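Local coordinates for N5-carboxyaminoimidazole ribonucleotide synthetase (Bacillus anthracis, PDB 3QFF), which catalyses the ATP-dependent carboxylation of 5-aminoimidazole ribonucleotide by bicarbonate to N5-carboxyaminoimidazole ribonucleotide, a step of bacterial purine biosynthesis, at residues Phe212-Leu224 with Asn281-Gln294. Sequence-based numbering, arbitrary orientation.
With ADP (adenosine-5'-diphosphate), chain C.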
loop_
_atom_site.group_PDB
_atom_site.type_symbol
_atom_site.label_atom_id
_atom_site.label_comp_id
_atom_site.label_asym_id
_atom_site.label_seq_id
_atom_site.Cartn_x
_atom_site.Cartn_y
_atom_site.Cartn_z
ATOM N N PHE A 212 4.655 16.196 -6.194
ATOM C CA PHE A 212 4.837 15.845 -4.794
ATOM C C PHE A 212 5.592 16.945 -4.050
ATOM O O PHE A 212 6.206 17.805 -4.685
ATOM C CB PHE A 212 5.581 14.519 -4.675
ATOM C CG PHE A 212 4.709 13.336 -4.896
ATOM C CD1 PHE A 212 4.715 12.676 -6.134
ATOM C CD2 PHE A 212 3.864 12.889 -3.889
ATOM C CE1 PHE A 212 3.905 11.552 -6.342
ATOM C CE2 PHE A 212 3.047 11.761 -4.089
ATOM C CZ PHE A 212 3.070 11.093 -5.312
ATOM N N PRO A 213 5.530 16.934 -2.708
ATOM C CA PRO A 213 6.222 17.985 -1.938
ATOM C C PRO A 213 7.736 17.876 -2.085
ATOM O O PRO A 213 8.257 16.781 -2.349
ATOM C CB PRO A 213 5.817 17.709 -0.473
ATOM C CG PRO A 213 4.696 16.722 -0.526
ATOM C CD PRO A 213 4.771 16.006 -1.852
ATOM N N VAL A 214 8.434 18.992 -1.891
ATOM C CA VAL A 214 9.883 19.010 -1.932
ATOM C C VAL A 214 10.498 18.170 -0.798
ATOM O O VAL A 214 10.171 18.355 0.366
ATOM C CB VAL A 214 10.464 20.451 -1.862
ATOM C CG1 VAL A 214 11.974 20.414 -2.088
ATOM C CG2 VAL A 214 9.782 21.396 -2.878
ATOM N N ALA A 215 11.416 17.276 -1.158
ATOM C CA ALA A 215 12.141 16.475 -0.175
ATOM C C ALA A 215 13.578 16.969 -0.086
ATOM O O ALA A 215 14.201 17.252 -1.106
ATOM C CB ALA A 215 12.133 15.011 -0.570
ATOM N N GLU A 216 14.087 17.073 1.138
ATOM C CA GLU A 216 15.508 17.352 1.369
ATOM C C GLU A 216 16.249 16.020 1.445
ATOM O O GLU A 216 15.896 15.152 2.256
ATOM C CB GLU A 216 15.688 18.177 2.651
ATOM C CG GLU A 216 17.094 18.122 3.278
ATOM C CD GLU A 216 17.158 18.811 4.651
ATOM O OE1 GLU A 216 16.115 19.276 5.148
ATOM O OE2 GLU A 216 18.259 18.883 5.238
ATOM N N ASN A 217 17.279 15.862 0.610
ATOM C CA ASN A 217 18.001 14.601 0.510
ATOM C C ASN A 217 19.412 14.642 1.061
ATOM O O ASN A 217 20.191 15.538 0.716
ATOM C CB ASN A 217 18.036 14.137 -0.943
ATOM C CG ASN A 217 16.660 13.948 -1.500
ATOM O OD1 ASN A 217 15.777 13.437 -0.816
ATOM N ND2 ASN A 217 16.452 14.387 -2.733
ATOM N N ILE A 218 19.731 13.654 1.893
ATOM C CA ILE A 218 21.061 13.533 2.477
ATOM C C ILE A 218 21.784 12.324 1.879
ATOM O O ILE A 218 21.349 11.173 2.051
ATOM C CB ILE A 218 21.006 13.527 4.053
ATOM C CG1 ILE A 218 20.290 14.796 4.551
ATOM C CG2 ILE A 218 22.429 13.394 4.653
ATOM C CD1 ILE A 218 20.260 15.012 6.072
ATOM N N HIS A 219 22.863 12.602 1.142
ATOM C CA HIS A 219 23.695 11.569 0.525
ATOM C C HIS A 219 24.957 11.307 1.346
ATOM O O HIS A 219 25.495 12.222 1.975
ATOM C CB HIS A 219 24.082 11.943 -0.909
ATOM C CG HIS A 219 22.912 12.050 -1.834
ATOM N ND1 HIS A 219 22.169 13.203 -1.957
ATOM C CD2 HIS A 219 22.339 11.141 -2.657
ATOM C CE1 HIS A 219 21.191 13.001 -2.824
ATOM N NE2 HIS A 219 21.269 11.757 -3.259
ATOM N N VAL A 220 25.405 10.054 1.323
ATOM C CA VAL A 220 26.615 9.594 2.009
ATOM C C VAL A 220 27.280 8.560 1.108
ATOM O O VAL A 220 26.640 7.591 0.703
ATOM C CB VAL A 220 26.277 8.970 3.402
ATOM C CG1 VAL A 220 27.414 8.061 3.915
ATOM C CG2 VAL A 220 25.962 10.051 4.416
ATOM N N ASN A 221 28.556 8.780 0.778
ATOM C CA ASN A 221 29.288 7.946 -0.196
ATOM C C ASN A 221 28.599 7.849 -1.549
ATOM O O ASN A 221 28.610 6.787 -2.177
ATOM C CB ASN A 221 29.518 6.530 0.340
ATOM C CG ASN A 221 30.560 6.480 1.424
ATOM O OD1 ASN A 221 31.634 7.080 1.303
ATOM N ND2 ASN A 221 30.258 5.755 2.493
ATOM N N ASN A 222 28.005 8.959 -1.981
ATOM C CA ASN A 222 27.210 9.038 -3.216
ATOM C C ASN A 222 26.020 8.075 -3.291
ATOM O O ASN A 222 25.600 7.661 -4.379
ATOM C CB ASN A 222 28.100 8.936 -4.461
ATOM C CG ASN A 222 28.495 10.304 -5.012
ATOM O OD1 ASN A 222 28.515 11.308 -4.286
ATOM N ND2 ASN A 222 28.798 10.349 -6.309
ATOM N N ILE A 223 25.499 7.713 -2.120
ATOM C CA ILE A 223 24.276 6.915 -2.015
ATOM C C ILE A 223 23.319 7.682 -1.120
ATOM O O ILE A 223 23.745 8.303 -0.135
ATOM C CB ILE A 223 24.544 5.504 -1.433
ATOM C CG1 ILE A 223 25.534 4.742 -2.319
ATOM C CG2 ILE A 223 23.231 4.683 -1.320
ATOM C CD1 ILE A 223 26.058 3.483 -1.688
ATOM N N LEU A 224 22.031 7.661 -1.463
ATOM C CA LEU A 224 21.031 8.309 -0.618
ATOM C C LEU A 224 20.971 7.663 0.766
ATOM O O LEU A 224 20.935 6.440 0.893
ATOM C CB LEU A 224 19.644 8.314 -1.285
ATOM C CG LEU A 224 18.501 9.036 -0.562
ATOM C CD1 LEU A 224 18.797 10.535 -0.369
ATOM C CD2 LEU A 224 17.174 8.844 -1.322
ATOM N N ASN A 281 14.344 6.735 -5.595
ATOM C CA ASN A 281 14.601 6.470 -4.162
ATOM C C ASN A 281 14.185 7.645 -3.256
ATOM O O ASN A 281 13.688 7.434 -2.142
ATOM C CB ASN A 281 16.088 6.141 -3.976
ATOM C CG ASN A 281 16.408 5.438 -2.654
ATOM O OD1 ASN A 281 15.601 5.371 -1.717
ATOM N ND2 ASN A 281 17.608 4.906 -2.586
ATOM N N SER A 282 14.373 8.874 -3.737
ATOM C CA SER A 282 14.003 10.071 -2.973
ATOM C C SER A 282 12.471 10.306 -2.878
ATOM O O SER A 282 12.035 11.242 -2.226
ATOM C CB SER A 282 14.759 11.314 -3.492
ATOM O OG SER A 282 14.268 11.774 -4.747
ATOM N N GLY A 283 11.677 9.440 -3.517
ATOM C CA GLY A 283 10.217 9.473 -3.448
ATOM C C GLY A 283 9.577 8.340 -2.650
ATOM O O GLY A 283 8.348 8.240 -2.583
ATOM N N HIS A 284 10.384 7.471 -2.046
ATOM C CA HIS A 284 9.820 6.346 -1.267
ATOM C C HIS A 284 9.009 6.797 -0.052
ATOM O O HIS A 284 8.100 6.077 0.401
ATOM C CB HIS A 284 10.922 5.378 -0.808
ATOM C CG HIS A 284 11.603 4.643 -1.919
ATOM N ND1 HIS A 284 11.102 4.587 -3.202
ATOM C CD2 HIS A 284 12.727 3.883 -1.919
ATOM C CE1 HIS A 284 11.905 3.854 -3.954
ATOM N NE2 HIS A 284 12.894 3.408 -3.196
ATOM N N TYR A 285 9.339 7.981 0.476
ATOM C CA TYR A 285 8.549 8.565 1.567
ATOM C C TYR A 285 7.052 8.618 1.255
ATOM O O TYR A 285 6.235 8.552 2.166
ATOM C CB TYR A 285 9.041 9.979 1.907
ATOM C CG TYR A 285 8.607 11.054 0.933
ATOM C CD1 TYR A 285 9.388 11.382 -0.179
ATOM C CD2 TYR A 285 7.424 11.773 1.148
ATOM C CE1 TYR A 285 8.995 12.391 -1.064
ATOM C CE2 TYR A 285 7.019 12.768 0.273
ATOM C CZ TYR A 285 7.811 13.080 -0.825
ATOM O OH TYR A 285 7.393 14.065 -1.674
ATOM N N THR A 286 6.701 8.755 -0.026
ATOM C CA THR A 286 5.302 8.932 -0.432
ATOM C C THR A 286 4.427 7.715 -0.099
ATOM O O THR A 286 3.210 7.846 -0.013
ATOM C CB THR A 286 5.153 9.179 -1.948
ATOM O OG1 THR A 286 5.718 8.073 -2.677
ATOM C CG2 THR A 286 5.831 10.479 -2.348
ATOM N N GLN A 287 5.049 6.547 0.054
ATOM C CA GLN A 287 4.330 5.304 0.351
ATOM C C GLN A 287 3.572 5.357 1.659
ATOM O O GLN A 287 2.549 4.696 1.808
ATOM C CB GLN A 287 5.303 4.130 0.441
ATOM C CG GLN A 287 5.762 3.582 -0.901
ATOM C CD GLN A 287 6.602 2.349 -0.712
ATOM O OE1 GLN A 287 7.597 2.354 0.038
ATOM N NE2 GLN A 287 6.196 1.271 -1.357
ATOM N N ASP A 288 4.108 6.097 2.625
ATOM C CA ASP A 288 3.489 6.152 3.947
ATOM C C ASP A 288 2.985 7.539 4.336
ATOM O O ASP A 288 2.094 7.662 5.171
ATOM C CB ASP A 288 4.448 5.562 4.998
ATOM C CG ASP A 288 4.743 4.085 4.742
ATOM O OD1 ASP A 288 3.786 3.277 4.790
ATOM O OD2 ASP A 288 5.918 3.729 4.474
ATOM N N ALA A 289 3.523 8.577 3.702
ATOM C CA ALA A 289 3.267 9.951 4.168
ATOM C C ALA A 289 2.386 10.798 3.256
ATOM O O ALA A 289 1.976 11.894 3.658
ATOM C CB ALA A 289 4.574 10.675 4.429
ATOM N N CYS A 290 2.110 10.314 2.041
ATOM C CA CYS A 290 1.283 11.069 1.097
ATOM C C CYS A 290 -0.015 10.361 0.788
ATOM O O CYS A 290 -0.156 9.161 0.991
ATOM C CB CYS A 290 2.032 11.337 -0.213
ATOM S SG CYS A 290 3.339 12.532 -0.059
ATOM N N GLU A 291 -0.952 11.124 0.245
ATOM C CA GLU A 291 -2.252 10.608 -0.128
ATOM C C GLU A 291 -2.197 9.513 -1.223
ATOM O O GLU A 291 -3.011 8.589 -1.207
ATOM C CB GLU A 291 -3.143 11.784 -0.527
ATOM C CG GLU A 291 -4.597 11.443 -0.538
ATOM C CD GLU A 291 -5.470 12.664 -0.677
ATOM O OE1 GLU A 291 -6.495 12.557 -1.388
ATOM O OE2 GLU A 291 -5.121 13.722 -0.092
ATOM N N THR A 292 -1.236 9.616 -2.149
ATOM C CA THR A 292 -0.940 8.573 -3.149
ATOM C C THR A 292 0.568 8.363 -3.182
ATOM O O THR A 292 1.313 9.325 -3.106
ATOM C CB THR A 292 -1.343 9.016 -4.596
ATOM O OG1 THR A 292 -2.638 9.620 -4.589
ATOM C CG2 THR A 292 -1.362 7.809 -5.558
ATOM N N SER A 293 1.037 7.131 -3.330
ATOM C CA SER A 293 2.479 6.941 -3.482
ATOM C C SER A 293 2.949 7.266 -4.897
ATOM O O SER A 293 2.161 7.236 -5.847
ATOM C CB SER A 293 2.881 5.517 -3.116
ATOM O OG SER A 293 2.667 4.648 -4.205
ATOM N N GLN A 294 4.240 7.560 -5.057
ATOM C CA GLN A 294 4.794 7.728 -6.403
ATOM C C GLN A 294 4.503 6.525 -7.304
ATOM O O GLN A 294 4.377 6.669 -8.535
ATOM C CB GLN A 294 6.297 8.020 -6.340
ATOM C CG GLN A 294 7.157 6.866 -5.830
ATOM C CD GLN A 294 8.652 7.161 -5.892
ATOM O OE1 GLN A 294 9.106 8.003 -6.673
ATOM N NE2 GLN A 294 9.428 6.432 -5.096
HETATM P PB ADP C . 25.403 10.564 -9.373
HETATM O O1B ADP C . 26.476 9.524 -9.149
HETATM O O2B ADP C . 24.763 10.466 -10.741
HETATM O O3B ADP C . 24.425 10.669 -8.227
HETATM P PA ADP C . 25.662 13.458 -9.124
HETATM O O1A ADP C . 24.290 13.400 -8.485
HETATM O O2A ADP C . 25.893 14.305 -10.355
HETATM O O3A ADP C . 26.226 11.964 -9.412
HETATM O "O5'" ADP C . 26.692 14.002 -8.017
HETATM C "C5'" ADP C . 26.955 13.229 -6.848
HETATM C "C4'" ADP C . 27.161 14.161 -5.664
HETATM O "O4'" ADP C . 28.250 15.044 -5.942
HETATM C "C3'" ADP C . 25.944 15.035 -5.408
HETATM O "O3'" ADP C . 25.106 14.471 -4.395
HETATM C "C2'" ADP C . 26.524 16.371 -4.988
HETATM O "O2'" ADP C . 26.591 16.445 -3.561
HETATM C "C1'" ADP C . 27.939 16.385 -5.546
HETATM N N9 ADP C . 28.017 17.298 -6.721
HETATM C C8 ADP C . 27.830 16.947 -8.011
HETATM N N7 ADP C . 27.972 18.013 -8.838
HETATM C C5 ADP C . 28.261 19.080 -8.075
HETATM C C6 ADP C . 28.534 20.521 -8.312
HETATM N N6 ADP C . 28.527 21.042 -9.565
HETATM N N1 ADP C . 28.789 21.295 -7.228
HETATM C C2 ADP C . 28.799 20.797 -5.977
HETATM N N3 ADP C . 28.560 19.504 -5.694
HETATM C C4 ADP C . 28.292 18.608 -6.680
#
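Within the ATP-grasp domain, the antiparallel hairpin of strands 209-220 and 223-229 packs through F212, P213, A215, N217 and L224 on the loop and short helix of 281-294. The F212 ring is clasped from several directions. T286 CG2 lies over one face, 3.8 Å from the ring centroid and 27° off the normal, a CH-pi contact; C290 SG sits at the edge, 3.9 Å from F212 CD2, and T292 O lies in the ring plane, 3.1 Å from F212 CE2. T286's chi1 of 58° explains its double role: CG2 falls anti to the carbonyl carbon and meets the ring, while OG1 donates a hydrogen bond to G283 O and accepts one from Q294 N at 2.8 Å, nearly straight (170°), tying the short helix 286-289 to the start of helix 294-303. Next to F212, Y285 OH comes within 3.3 Å of P213 CD. Further along the strand, S282 CB packs 3.6 Å from N217 OD1, although N217 ND2 and S282 OG both hydrogen-bond to S198 OG, and N217 OD1 to S227 OG. L224 CD2 rests 3.7 Å from S282 N. Beyond these contacts the hairpin's type I' turn, V220 to I223, carries N222 to the nucleotide, its OD1 lying 3.4 Å from ADP C4'.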